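Local coordinates for transcriptional regulator, LacI family (Burkholderia phymatum, PDB 2RGY), which probably regulates transcription as a LacI-family DNA-binding repressor or activator, its effector domain resembling the periplasmic sugar-binding proteins, at residues L8-G12 against L255-Y260; Y22-I26 against T244-T248; C68-I74 against H90-L96; P104-F108 against N250-W254. One frame throughout, in Å; residues are numbered along the deposited sequence.

Contact 1 (L8-G12 against L255-Y260)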
loop_
_atom_site.group_PDB
_atom_site.type_symbol
_atom_site.label_atom_id
_atom_site.label_comp_id
_atom_site.label_asym_id
_atom_site.label_seq_id
_atom_site.Cartn_x
_atom_site.Cartn_y
_atom_site.Cartn_z
ATOM N N LEU A 8 -9.490 5.145 28.278
ATOM C CA LEU A 8 -8.919 6.161 27.341
ATOM C C LEU A 8 -9.709 6.219 26.038
ATOM O O LEU A 8 -9.707 7.236 25.349
ATOM C CB LEU A 8 -7.451 5.832 27.041
ATOM C CG LEU A 8 -6.662 6.689 26.046
ATOM C CD1 LEU A 8 -6.583 8.143 26.518
ATOM C CD2 LEU A 8 -5.255 6.103 25.923
ATOM N N GLY A 9 -10.382 5.126 25.703
ATOM C CA GLY A 9 -11.160 5.081 24.477
ATOM C C GLY A 9 -10.309 4.877 23.232
ATOM O O GLY A 9 -10.738 5.201 22.122
ATOM N N ILE A 10 -9.102 4.349 23.420
ATOM C CA ILE A 10 -8.183 4.099 22.311
ATOM C C ILE A 10 -7.577 2.706 22.389
ATOM O O ILE A 10 -7.197 2.235 23.463
ATOM C CB ILE A 10 -6.975 5.073 22.302
ATOM C CG1 ILE A 10 -7.415 6.501 22.610
ATOM C CG2 ILE A 10 -6.288 5.027 20.955
ATOM C CD1 ILE A 10 -8.507 7.014 21.733
ATOM N N ILE A 11 -7.486 2.051 21.243
ATOM C CA ILE A 11 -6.868 0.745 21.175
ATOM C C ILE A 11 -5.602 0.963 20.364
ATOM O O ILE A 11 -5.610 1.709 19.390
ATOM C CB ILE A 11 -7.802 -0.291 20.501
ATOM C CG1 ILE A 11 -8.838 -0.770 21.524
ATOM C CG2 ILE A 11 -6.997 -1.470 19.962
ATOM C CD1 ILE A 11 -9.751 -1.875 21.022
ATOM N N GLY A 12 -4.502 0.357 20.786
ATOM C CA GLY A 12 -3.261 0.530 20.053
ATOM C C GLY A 12 -3.090 -0.550 19.008
ATOM O O GLY A 12 -3.587 -1.655 19.189
ATOM N N LEU A 255 -11.288 -8.335 20.971
ATOM C CA LEU A 255 -10.607 -7.390 21.848
ATOM C C LEU A 255 -11.573 -6.325 22.364
ATOM O O LEU A 255 -11.546 -5.963 23.537
ATOM C CB LEU A 255 -9.445 -6.736 21.092
ATOM C CG LEU A 255 -8.536 -5.792 21.880
ATOM C CD1 LEU A 255 -7.898 -6.559 23.033
ATOM C CD2 LEU A 255 -7.473 -5.203 20.958
ATOM N N ILE A 256 -12.435 -5.834 21.487
ATOM C CA ILE A 256 -13.398 -4.817 21.877
ATOM C C ILE A 256 -14.360 -5.369 22.942
ATOM O O ILE A 256 -14.731 -4.654 23.873
ATOM C CB ILE A 256 -14.150 -4.272 20.623
ATOM C CG1 ILE A 256 -13.164 -3.454 19.768
ATOM C CG2 ILE A 256 -15.333 -3.409 21.036
ATOM C CD1 ILE A 256 -13.749 -2.868 18.491
ATOM N N ASN A 257 -14.729 -6.644 22.829
ATOM C CA ASN A 257 -15.605 -7.278 23.818
ATOM C C ASN A 257 -14.966 -7.170 25.211
ATOM O O ASN A 257 -15.592 -6.726 26.175
ATOM C CB ASN A 257 -15.807 -8.766 23.493
ATOM C CG ASN A 257 -16.818 -9.005 22.385
ATOM O OD1 ASN A 257 -17.058 -10.150 21.994
ATOM N ND2 ASN A 257 -17.416 -7.937 21.878
ATOM N N GLN A 258 -13.708 -7.585 25.299
ATOM C CA GLN A 258 -12.968 -7.570 26.554
ATOM C C GLN A 258 -12.764 -6.158 27.102
ATOM O O GLN A 258 -12.821 -5.945 28.316
ATOM C CB GLN A 258 -11.591 -8.214 26.363
ATOM C CG GLN A 258 -11.520 -9.333 25.335
ATOM C CD GLN A 258 -12.291 -10.573 25.745
ATOM O OE1 GLN A 258 -12.033 -11.155 26.799
ATOM N NE2 GLN A 258 -13.233 -10.996 24.900
ATOM N N CYS A 259 -12.527 -5.202 26.206
ATOM C CA CYS A 259 -12.264 -3.815 26.584
ATOM C C CYS A 259 -13.458 -2.918 26.850
ATOM O O CYS A 259 -13.480 -2.192 27.850
ATOM C CB CYS A 259 -11.432 -3.115 25.511
ATOM S SG CYS A 259 -9.722 -3.604 25.380
ATOM N N TYR A 260 -14.441 -2.958 25.954
ATOM C CA TYR A 260 -15.585 -2.075 26.080
ATOM C C TYR A 260 -16.967 -2.659 26.340
ATOM O O TYR A 260 -17.959 -1.932 26.272
ATOM C CB TYR A 260 -15.634 -1.171 24.851
ATOM C CG TYR A 260 -14.306 -0.506 24.543
ATOM C CD1 TYR A 260 -13.706 0.349 25.461
ATOM C CD2 TYR A 260 -13.662 -0.713 23.324
ATOM C CE1 TYR A 260 -12.502 0.987 25.176
ATOM C CE2 TYR A 260 -12.457 -0.078 23.029
ATOM C CZ TYR A 260 -11.882 0.773 23.959
ATOM O OH TYR A 260 -10.703 1.430 23.673
#
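The side chain of I11 carries most of this contact and meets three residues of the helix end 255-260. From CB it divides. The CG2 branch, anti to the backbone N, runs tip to tip into L255, its methyl 3.9 Å from L255 CD2. The other branch starts beside the backbone N (chi1 -80°) and heads for Y260: I11 CG1 lies 3.6 Å from Y260 OH. The chain is extended at its second torsion, and I11 CD1 meets both the phenol and I256, 3.8 Å from Y260 CE2 and 4.0 Å from I256 CG1, where the two isoleucines cross at about a right angle.

Strand 10-14 is the first strand of a parallel alpha/beta sheet of the periplasmic-binding-protein type, and the last turn of helix 244-260 packs against it here. The short axes pass 10.8 Å apart at 135°, so the chain directions are closer to antiparallel than parallel. V72 of the neighbouring strand and L34 of helix 21-36 also touch I11.

The phenol reaches past I11 to the backbone, its OH 3.5 Å from G9 C. Although Y260 OH also lies 3.3 Å from I10 N, the angle there is too poor for a hydrogen bond. The hydroxyl bonds instead to the carboxylate of D69, the same group that accepts from the N-H of G9, while R39 makes a cation-pi contact with the ring.

Contact 2 (Y22-I26 against T244-T248)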
loop_
_atom_site.group_PDB
_atom_site.type_symbol
_atom_site.label_atom_id
_atom_site.label_comp_id
_atom_site.label_asym_id
_atom_site.label_seq_id
_atom_site.Cartn_x
_atom_site.Cartn_y
_atom_site.Cartn_z
ATOM N N TYR A 22 -1.812 -5.733 2.324
ATOM C CA TYR A 22 -2.048 -6.693 3.399
ATOM C C TYR A 22 -2.136 -5.910 4.713
ATOM O O TYR A 22 -3.081 -6.065 5.483
ATOM C CB TYR A 22 -0.899 -7.703 3.467
ATOM C CG TYR A 22 -1.006 -8.675 4.613
ATOM C CD1 TYR A 22 -1.925 -9.730 4.585
ATOM C CD2 TYR A 22 -0.196 -8.533 5.735
ATOM C CE1 TYR A 22 -2.025 -10.624 5.658
ATOM C CE2 TYR A 22 -0.286 -9.414 6.804
ATOM C CZ TYR A 22 -1.203 -10.457 6.763
ATOM O OH TYR A 22 -1.283 -11.308 7.842
ATOM N N TYR A 23 -1.149 -5.056 4.966
ATOM C CA TYR A 23 -1.169 -4.272 6.188
ATOM C C TYR A 23 -2.233 -3.188 6.106
ATOM O O TYR A 23 -2.800 -2.804 7.123
ATOM C CB TYR A 23 0.211 -3.684 6.466
ATOM C CG TYR A 23 1.209 -4.770 6.795
ATOM C CD1 TYR A 23 1.075 -5.530 7.953
ATOM C CD2 TYR A 23 2.234 -5.091 5.911
ATOM C CE1 TYR A 23 1.934 -6.594 8.224
ATOM C CE2 TYR A 23 3.103 -6.151 6.168
ATOM C CZ TYR A 23 2.944 -6.899 7.329
ATOM O OH TYR A 23 3.787 -7.961 7.589
ATOM N N GLY A 24 -2.510 -2.703 4.899
ATOM C CA GLY A 24 -3.542 -1.695 4.744
ATOM C C GLY A 24 -4.887 -2.273 5.157
ATOM O O GLY A 24 -5.717 -1.586 5.754
ATOM N N THR A 25 -5.101 -3.544 4.838
ATOM C CA THR A 25 -6.348 -4.229 5.180
ATOM C C THR A 25 -6.527 -4.308 6.693
ATOM O O THR A 25 -7.616 -4.097 7.221
ATOM C CB THR A 25 -6.352 -5.665 4.616
ATOM O OG1 THR A 25 -6.188 -5.605 3.193
ATOM C CG2 THR A 25 -7.662 -6.374 4.953
ATOM N N ILE A 26 -5.437 -4.621 7.382
ATOM C CA ILE A 26 -5.451 -4.735 8.831
ATOM C C ILE A 26 -5.744 -3.376 9.449
ATOM O O ILE A 26 -6.535 -3.281 10.384
ATOM C CB ILE A 26 -4.100 -5.265 9.328
ATOM C CG1 ILE A 26 -3.879 -6.671 8.772
ATOM C CG2 ILE A 26 -4.052 -5.285 10.843
ATOM C CD1 ILE A 26 -2.498 -7.208 9.026
ATOM N N THR A 244 -7.800 -12.322 5.414
ATOM C CA THR A 244 -7.213 -11.335 6.306
ATOM C C THR A 244 -8.206 -10.340 6.890
ATOM O O THR A 244 -8.130 -10.013 8.073
ATOM C CB THR A 244 -6.091 -10.576 5.578
ATOM O OG1 THR A 244 -5.026 -11.494 5.294
ATOM C CG2 THR A 244 -5.565 -9.425 6.429
ATOM N N ALA A 245 -9.128 -9.853 6.070
ATOM C CA ALA A 245 -10.122 -8.896 6.551
ATOM C C ALA A 245 -11.012 -9.529 7.622
ATOM O O ALA A 245 -11.286 -8.910 8.650
ATOM C CB ALA A 245 -10.971 -8.392 5.398
ATOM N N GLU A 246 -11.449 -10.765 7.381
ATOM C CA GLU A 246 -12.316 -11.471 8.325
ATOM C C GLU A 246 -11.645 -11.777 9.659
ATOM O O GLU A 246 -12.236 -11.568 10.713
ATOM C CB GLU A 246 -12.830 -12.784 7.716
ATOM C CG GLU A 246 -13.717 -12.620 6.490
ATOM C CD GLU A 246 -12.942 -12.798 5.192
ATOM O OE1 GLU A 246 -12.009 -12.007 4.934
ATOM O OE2 GLU A 246 -13.259 -13.743 4.434
ATOM N N LEU A 247 -10.416 -12.279 9.615
ATOM C CA LEU A 247 -9.711 -12.600 10.850
ATOM C C LEU A 247 -9.426 -11.332 11.648
ATOM O O LEU A 247 -9.533 -11.331 12.876
ATOM C CB LEU A 247 -8.413 -13.358 10.546
ATOM C CG LEU A 247 -8.619 -14.833 10.155
ATOM C CD1 LEU A 247 -7.309 -15.447 9.679
ATOM C CD2 LEU A 247 -9.172 -15.612 11.350
ATOM N N THR A 248 -9.092 -10.251 10.956
ATOM C CA THR A 248 -8.813 -8.990 11.628
ATOM C C THR A 248 -10.101 -8.471 12.275
ATOM O O THR A 248 -10.113 -8.065 13.432
ATOM C CB THR A 248 -8.283 -7.913 10.648
ATOM O OG1 THR A 248 -7.062 -8.358 10.044
ATOM C CG2 THR A 248 -8.022 -6.619 11.387
#
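The first torsion of Y22 (chi1 176°) sets CG opposite the backbone N and swings the ring to T244, while that of T244 (chi1 -66°) sets its OG1 opposite the carbonyl carbon and its CG2 opposite the N. The two side chains cross at about a right angle, with both branches of the threonine near one ring carbon: Y22 CE1 is 3.1 Å from T244 OG1 and 3.8 Å from T244 CG2. The hydroxyl sits obliquely to the ring.

T244 CG2 also meets the neighbouring turn, 4.0 Å from both T25 CG2 and I26 CG1. Beside it, T25 CG2 packs 3.9 Å from A245 CB, and T248 CG2 approaches I26 O to 3.8 Å. The axes of the two short segments pass 9.5 Å apart, crossing at -34°. In this periplasmic-binding-protein-like fold, helix 21-36 follows strand 10-14 of the parallel sheet, and helix 244-260, coming after strand 238-241 of the other sheet, packs beside it. F19 of the second subunit packs on T25.

No hydrogen bond links the two segments, and two of the threonine hydroxyls turn back to their own helices: T25 OG1 bonds to S21 O, and T248 OG1 donates to T244 O at 2.8 Å. That oxygen also accepts from T248 N, the two donors reaching opposite faces of its carbonyl plane. The two helices are therefore held by packing, methyls against methyls and backbone, with the T244 hydroxyl laid against the Y22 ring.

Contact 3 (C68-I74 against H90-L96); sequences CDGVVVI and HPKMVFL
The imidazole of H90 presents one face to V71, whose CG2 stands over the ring 4.2 Å from its centroid and 7° off the normal, a CH-pi contact. Carbonyl oxygens of C68 and D69 lie round its edge. H90 NE2 donates to C68 O at 2.9 Å, with the oxygen tilted from the ring plane, and H90 CE1 is 3.4 Å from D69 O; the bond and the methyl together would be expected to restrict the ring's rotation. F95 offers a second flat group, set obliquely to V73, with F95 CD1 4.0 Å from V73 CB.

Strands 70-73 and 93-96 are the parallel neighbours of a beta-alpha-beta unit whose crossover is helix 80-89, their short axes 4.8 Å apart and 11° from parallel. Four backbone bonds hold them: V71 N to K92 O, V94 N to V71 O, V73 N to V94 O, and L96 N to V73 O, the last the straightest at 167°.

On the sheet face bearing V71, M93, V73 and F95, the selenomethionine M93 bends at its third torsion to bring its CE to V73 CG2, tightly, at 3.5 Å. On the opposite face of the sheet, V72 and V94 lie side by side, V72 CG2 to V94 CG1 3.7 Å, under L255 of helix 244-260.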
loop_
_atom_site.group_PDB
_atom_site.type_symbol
_atom_site.label_atom_id
_atom_site.label_comp_id
_atom_site.label_asym_id
_atom_site.label_seq_id
_atom_site.Cartn_x
_atom_site.Cartn_y
_atom_site.Cartn_z
ATOM N N CYS A 68 -3.158 2.355 26.255
ATOM C CA CYS A 68 -4.220 2.060 25.302
ATOM C C CYS A 68 -5.092 1.046 26.042
ATOM O O CYS A 68 -4.572 0.255 26.828
ATOM C CB CYS A 68 -3.633 1.434 24.040
ATOM S SG CYS A 68 -2.603 2.551 23.061
ATOM N N ASP A 69 -6.403 1.068 25.821
ATOM C CA ASP A 69 -7.278 0.122 26.510
ATOM C C ASP A 69 -6.959 -1.315 26.098
ATOM O O ASP A 69 -7.089 -2.248 26.888
ATOM C CB ASP A 69 -8.745 0.435 26.217
ATOM C CG ASP A 69 -9.146 1.816 26.693
ATOM O OD1 ASP A 69 -8.775 2.177 27.831
ATOM O OD2 ASP A 69 -9.833 2.531 25.937
ATOM N N GLY A 70 -6.549 -1.477 24.848
ATOM C CA GLY A 70 -6.200 -2.788 24.331
ATOM C C GLY A 70 -5.151 -2.606 23.255
ATOM O O GLY A 70 -5.007 -1.510 22.714
ATOM N N VAL A 71 -4.413 -3.661 22.938
ATOM C CA VAL A 71 -3.392 -3.552 21.911
ATOM C C VAL A 71 -3.471 -4.695 20.904
ATOM O O VAL A 71 -3.519 -5.871 21.285
ATOM C CB VAL A 71 -1.982 -3.536 22.532
ATOM C CG1 VAL A 71 -0.942 -3.373 21.433
ATOM C CG2 VAL A 71 -1.874 -2.414 23.545
ATOM N N VAL A 72 -3.510 -4.335 19.622
ATOM C CA VAL A 72 -3.557 -5.312 18.543
ATOM C C VAL A 72 -2.137 -5.422 18.003
ATOM O O VAL A 72 -1.506 -4.418 17.671
ATOM C CB VAL A 72 -4.495 -4.867 17.401
ATOM C CG1 VAL A 72 -4.494 -5.912 16.303
ATOM C CG2 VAL A 72 -5.913 -4.660 17.934
ATOM N N VAL A 73 -1.633 -6.640 17.899
ATOM C CA VAL A 73 -0.268 -6.813 17.444
ATOM C C VAL A 73 -0.049 -7.855 16.368
ATOM O O VAL A 73 -0.543 -8.971 16.469
ATOM C CB VAL A 73 0.654 -7.160 18.643
ATOM C CG1 VAL A 73 2.066 -7.418 18.169
ATOM C CG2 VAL A 73 0.622 -6.038 19.656
ATOM N N ILE A 74 0.679 -7.469 15.323
ATOM C CA ILE A 74 1.037 -8.394 14.257
ATOM C C ILE A 74 2.498 -8.152 13.917
ATOM O O ILE A 74 2.901 -7.031 13.617
ATOM C CB ILE A 74 0.182 -8.230 12.974
ATOM C CG1 ILE A 74 0.671 -9.216 11.905
ATOM C CG2 ILE A 74 0.258 -6.822 12.448
ATOM C CD1 ILE A 74 -0.208 -9.270 10.663
ATOM N N HIS A 90 0.563 -6.128 29.552
ATOM C CA HIS A 90 -0.762 -5.636 29.199
ATOM C C HIS A 90 -1.612 -6.836 28.796
ATOM O O HIS A 90 -1.564 -7.283 27.649
ATOM C CB HIS A 90 -0.625 -4.648 28.033
ATOM C CG HIS A 90 -1.850 -3.825 27.789
ATOM N ND1 HIS A 90 -2.997 -4.343 27.224
ATOM C CD2 HIS A 90 -2.115 -2.526 28.054
ATOM C CE1 HIS A 90 -3.915 -3.396 27.151
ATOM N NE2 HIS A 90 -3.405 -2.284 27.647
ATOM N N PRO A 91 -2.405 -7.375 29.734
ATOM C CA PRO A 91 -3.251 -8.537 29.441
ATOM C C PRO A 91 -4.305 -8.381 28.335
ATOM O O PRO A 91 -4.763 -9.377 27.784
ATOM C CB PRO A 91 -3.878 -8.861 30.800
ATOM C CG PRO A 91 -2.828 -8.395 31.777
ATOM C CD PRO A 91 -2.439 -7.061 31.172
ATOM N N LYS A 92 -4.697 -7.155 28.001
ATOM C CA LYS A 92 -5.695 -6.959 26.953
ATOM C C LYS A 92 -5.044 -6.713 25.595
ATOM O O LYS A 92 -4.970 -5.585 25.114
ATOM C CB LYS A 92 -6.637 -5.814 27.328
ATOM C CG LYS A 92 -7.598 -6.212 28.432
ATOM C CD LYS A 92 -8.598 -5.118 28.773
ATOM C CE LYS A 92 -9.520 -5.589 29.904
ATOM N NZ LYS A 92 -10.534 -4.562 30.346
HETATM N N MSE A 93 -4.576 -7.808 25.000
HETATM C CA MSE A 93 -3.890 -7.819 23.712
HETATM C C MSE A 93 -4.438 -8.930 22.836
HETATM O O MSE A 93 -4.946 -9.927 23.334
HETATM C CB MSE A 93 -2.402 -8.122 23.889
HETATM C CG MSE A 93 -1.524 -6.995 24.390
HETATM SE SE MSE A 93 0.205 -7.571 24.443
HETATM C CE MSE A 93 0.692 -7.416 22.856
ATOM N N VAL A 94 -4.306 -8.759 21.527
ATOM C CA VAL A 94 -4.717 -9.784 20.586
ATOM C C VAL A 94 -3.583 -9.891 19.559
ATOM O O VAL A 94 -2.983 -8.881 19.172
ATOM C CB VAL A 94 -6.072 -9.446 19.899
ATOM C CG1 VAL A 94 -5.941 -8.226 19.004
ATOM C CG2 VAL A 94 -6.554 -10.650 19.098
ATOM N N PHE A 95 -3.280 -11.116 19.140
ATOM C CA PHE A 95 -2.204 -11.371 18.192
ATOM C C PHE A 95 -2.731 -11.903 16.864
ATOM O O PHE A 95 -3.484 -12.868 16.835
ATOM C CB PHE A 95 -1.234 -12.385 18.789
ATOM C CG PHE A 95 -0.643 -11.951 20.089
ATOM C CD1 PHE A 95 0.237 -10.868 20.140
ATOM C CD2 PHE A 95 -0.983 -12.601 21.271
ATOM C CE1 PHE A 95 0.775 -10.434 21.355
ATOM C CE2 PHE A 95 -0.458 -12.181 22.496
ATOM C CZ PHE A 95 0.427 -11.090 22.538
ATOM N N LEU A 96 -2.320 -11.279 15.766
ATOM C CA LEU A 96 -2.758 -11.703 14.442
ATOM C C LEU A 96 -1.653 -12.481 13.721
ATOM O O LEU A 96 -0.464 -12.233 13.929
ATOM C CB LEU A 96 -3.128 -10.487 13.592
ATOM C CG LEU A 96 -3.775 -9.288 14.288
ATOM C CD1 LEU A 96 -3.890 -8.127 13.301
ATOM C CD2 LEU A 96 -5.124 -9.679 14.840
#

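Contact 4 (P104-F108 against N250-W254); sequences PDASF and NAVRW
A251 and F108 form the first shell: the ring of F108 lies over the helix backbone, with A251 CA 3.6 Å from its centroid and 8° off the normal, a CH-pi contact over the face. The methyl follows on the same residue, A251 CB being 3.6 Å from F108 CG. At the far end of the ring, F108 CZ reaches W254 CB at 3.7 Å. The two aromatic groups meet obliquely, their planes 54° apart.

W254 extends from the helix with CG opposite its backbone N (chi1 -180°), which carries the indole out to residues 105 and 106. One indole face receives the backbone oxygen of D105, W254 CE2 lying 3.5 Å from D105 O. The D105 side chain crosses that of W254 at about a right angle, the carboxylate turned obliquely to the indole plane, with D105 OD1 3.3 Å from W254 CZ2, a contact with carbon rather than a hydrogen bond. Next to it, A106 CA forms an off-centre CH-pi contact with the six-membered ring, and A106 CB is 3.9 Å from W254 CH2.

In the fold, 107-108 is one of the two edge strands of the parallel five-stranded sheet, and helix 244-260 packs on the face carrying V94 and F108. Backbone bonds from A106 and F108 to F95 dock that strand on 93-96, while V94 touches F108, A251 and W254 alike.

Farther out, R268 links both sides of the contact, hydrogen-bonding D105 O and making a cation-pi contact with W254. N250 is tied by its amide to E246 O and to the backbone N of F267.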
loop_
_atom_site.group_PDB
_atom_site.type_symbol
_atom_site.label_atom_id
_atom_site.label_comp_id
_atom_site.label_asym_id
_atom_site.label_seq_id
_atom_site.Cartn_x
_atom_site.Cartn_y
_atom_site.Cartn_z
ATOM N N PRO A 104 -4.609 -19.213 23.842
ATOM C CA PRO A 104 -5.089 -19.461 22.478
ATOM C C PRO A 104 -6.110 -18.513 21.857
ATOM O O PRO A 104 -5.910 -18.056 20.731
ATOM C CB PRO A 104 -5.598 -20.893 22.552
ATOM C CG PRO A 104 -4.615 -21.514 23.522
ATOM C CD PRO A 104 -4.519 -20.473 24.602
ATOM N N ASP A 105 -7.205 -18.191 22.535
ATOM C CA ASP A 105 -8.136 -17.318 21.840
ATOM C C ASP A 105 -7.685 -15.872 21.683
ATOM O O ASP A 105 -8.430 -15.050 21.168
ATOM C CB ASP A 105 -9.551 -17.395 22.424
ATOM C CG ASP A 105 -9.579 -17.259 23.898
ATOM O OD1 ASP A 105 -8.870 -16.362 24.403
ATOM O OD2 ASP A 105 -10.319 -18.035 24.552
ATOM N N ALA A 106 -6.458 -15.572 22.099
ATOM C CA ALA A 106 -5.901 -14.231 21.930
ATOM C C ALA A 106 -5.159 -14.252 20.587
ATOM O O ALA A 106 -4.552 -13.263 20.172
ATOM C CB ALA A 106 -4.928 -13.910 23.056
ATOM N N SER A 107 -5.223 -15.403 19.923
ATOM C CA SER A 107 -4.573 -15.613 18.635
ATOM C C SER A 107 -5.579 -15.875 17.513
ATOM O O SER A 107 -6.450 -16.743 17.626
ATOM C CB SER A 107 -3.601 -16.795 18.722
ATOM O OG SER A 107 -3.129 -17.150 17.432
ATOM N N PHE A 108 -5.451 -15.102 16.439
ATOM C CA PHE A 108 -6.312 -15.231 15.270
ATOM C C PHE A 108 -5.390 -15.463 14.085
ATOM O O PHE A 108 -4.687 -14.557 13.636
ATOM C CB PHE A 108 -7.148 -13.970 15.106
ATOM C CG PHE A 108 -8.282 -13.889 16.086
ATOM C CD1 PHE A 108 -9.575 -14.275 15.707
ATOM C CD2 PHE A 108 -8.053 -13.489 17.412
ATOM C CE1 PHE A 108 -10.625 -14.272 16.634
ATOM C CE2 PHE A 108 -9.092 -13.484 18.352
ATOM C CZ PHE A 108 -10.385 -13.873 17.963
ATOM N N ASN A 250 -12.647 -10.084 13.298
ATOM C CA ASN A 250 -12.948 -10.898 14.463
ATOM C C ASN A 250 -11.926 -10.745 15.597
ATOM O O ASN A 250 -12.289 -10.779 16.778
ATOM C CB ASN A 250 -13.094 -12.361 14.032
ATOM C CG ASN A 250 -14.440 -12.634 13.372
ATOM O OD1 ASN A 250 -15.444 -12.837 14.058
ATOM N ND2 ASN A 250 -14.472 -12.613 12.041
ATOM N N ALA A 251 -10.658 -10.564 15.249
ATOM C CA ALA A 251 -9.627 -10.382 16.259
ATOM C C ALA A 251 -9.900 -9.074 16.999
ATOM O O ALA A 251 -9.825 -9.013 18.220
ATOM C CB ALA A 251 -8.244 -10.332 15.603
ATOM N N VAL A 252 -10.239 -8.028 16.251
ATOM C CA VAL A 252 -10.515 -6.733 16.852
ATOM C C VAL A 252 -11.832 -6.732 17.631
ATOM O O VAL A 252 -11.933 -6.086 18.666
ATOM C CB VAL A 252 -10.516 -5.621 15.788
ATOM C CG1 VAL A 252 -10.883 -4.294 16.420
ATOM C CG2 VAL A 252 -9.131 -5.521 15.152
ATOM N N ARG A 253 -12.837 -7.453 17.140
ATOM C CA ARG A 253 -14.115 -7.529 17.848
ATOM C C ARG A 253 -13.929 -8.248 19.185
ATOM O O ARG A 253 -14.482 -7.832 20.204
ATOM C CB ARG A 253 -15.156 -8.257 16.999
ATOM C CG ARG A 253 -15.702 -7.392 15.878
ATOM C CD ARG A 253 -16.727 -8.130 15.037
ATOM N NE ARG A 253 -17.353 -7.231 14.073
ATOM C CZ ARG A 253 -18.230 -7.610 13.151
ATOM N NH1 ARG A 253 -18.588 -8.883 13.056
ATOM N NH2 ARG A 253 -18.754 -6.712 12.333
ATOM N N TRP A 254 -13.141 -9.318 19.175
ATOM C CA TRP A 254 -12.861 -10.081 20.384
ATOM C C TRP A 254 -12.243 -9.148 21.419
ATOM O O TRP A 254 -12.633 -9.154 22.586
ATOM C CB TRP A 254 -11.883 -11.217 20.084
ATOM C CG TRP A 254 -11.553 -12.057 21.280
ATOM C CD1 TRP A 254 -12.323 -13.050 21.818
ATOM C CD2 TRP A 254 -10.378 -11.969 22.099
ATOM N NE1 TRP A 254 -11.697 -13.587 22.923
ATOM C CE2 TRP A 254 -10.501 -12.939 23.118
ATOM C CE3 TRP A 254 -9.228 -11.162 22.074
ATOM C CZ2 TRP A 254 -9.517 -13.126 24.108
ATOM C CZ3 TRP A 254 -8.246 -11.348 23.059
ATOM C CH2 TRP A 254 -8.402 -12.322 24.059
#

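How the contacts relate
From the N terminus, strand 10-14 opens the longest loop, which contact 1 closes when the chain returns in helix 244-260. Contact 2 is nested within it, joining helix 21-36 to the start of that same late helix. Contact 3, nested inside both, closes a short beta-alpha-beta loop before contact 4 opens at 104-108. Contact 4 lies within the loop of contact 1 but crosses contact 2, since their segments alternate. Contacts 1, 2 and 4 thus spread along helix 244-260, tying it to the first helix and to the first strand and one edge strand of the same sheet. Contact 3 adjoins each of the others, as where I74 packs against I26 of contact 2.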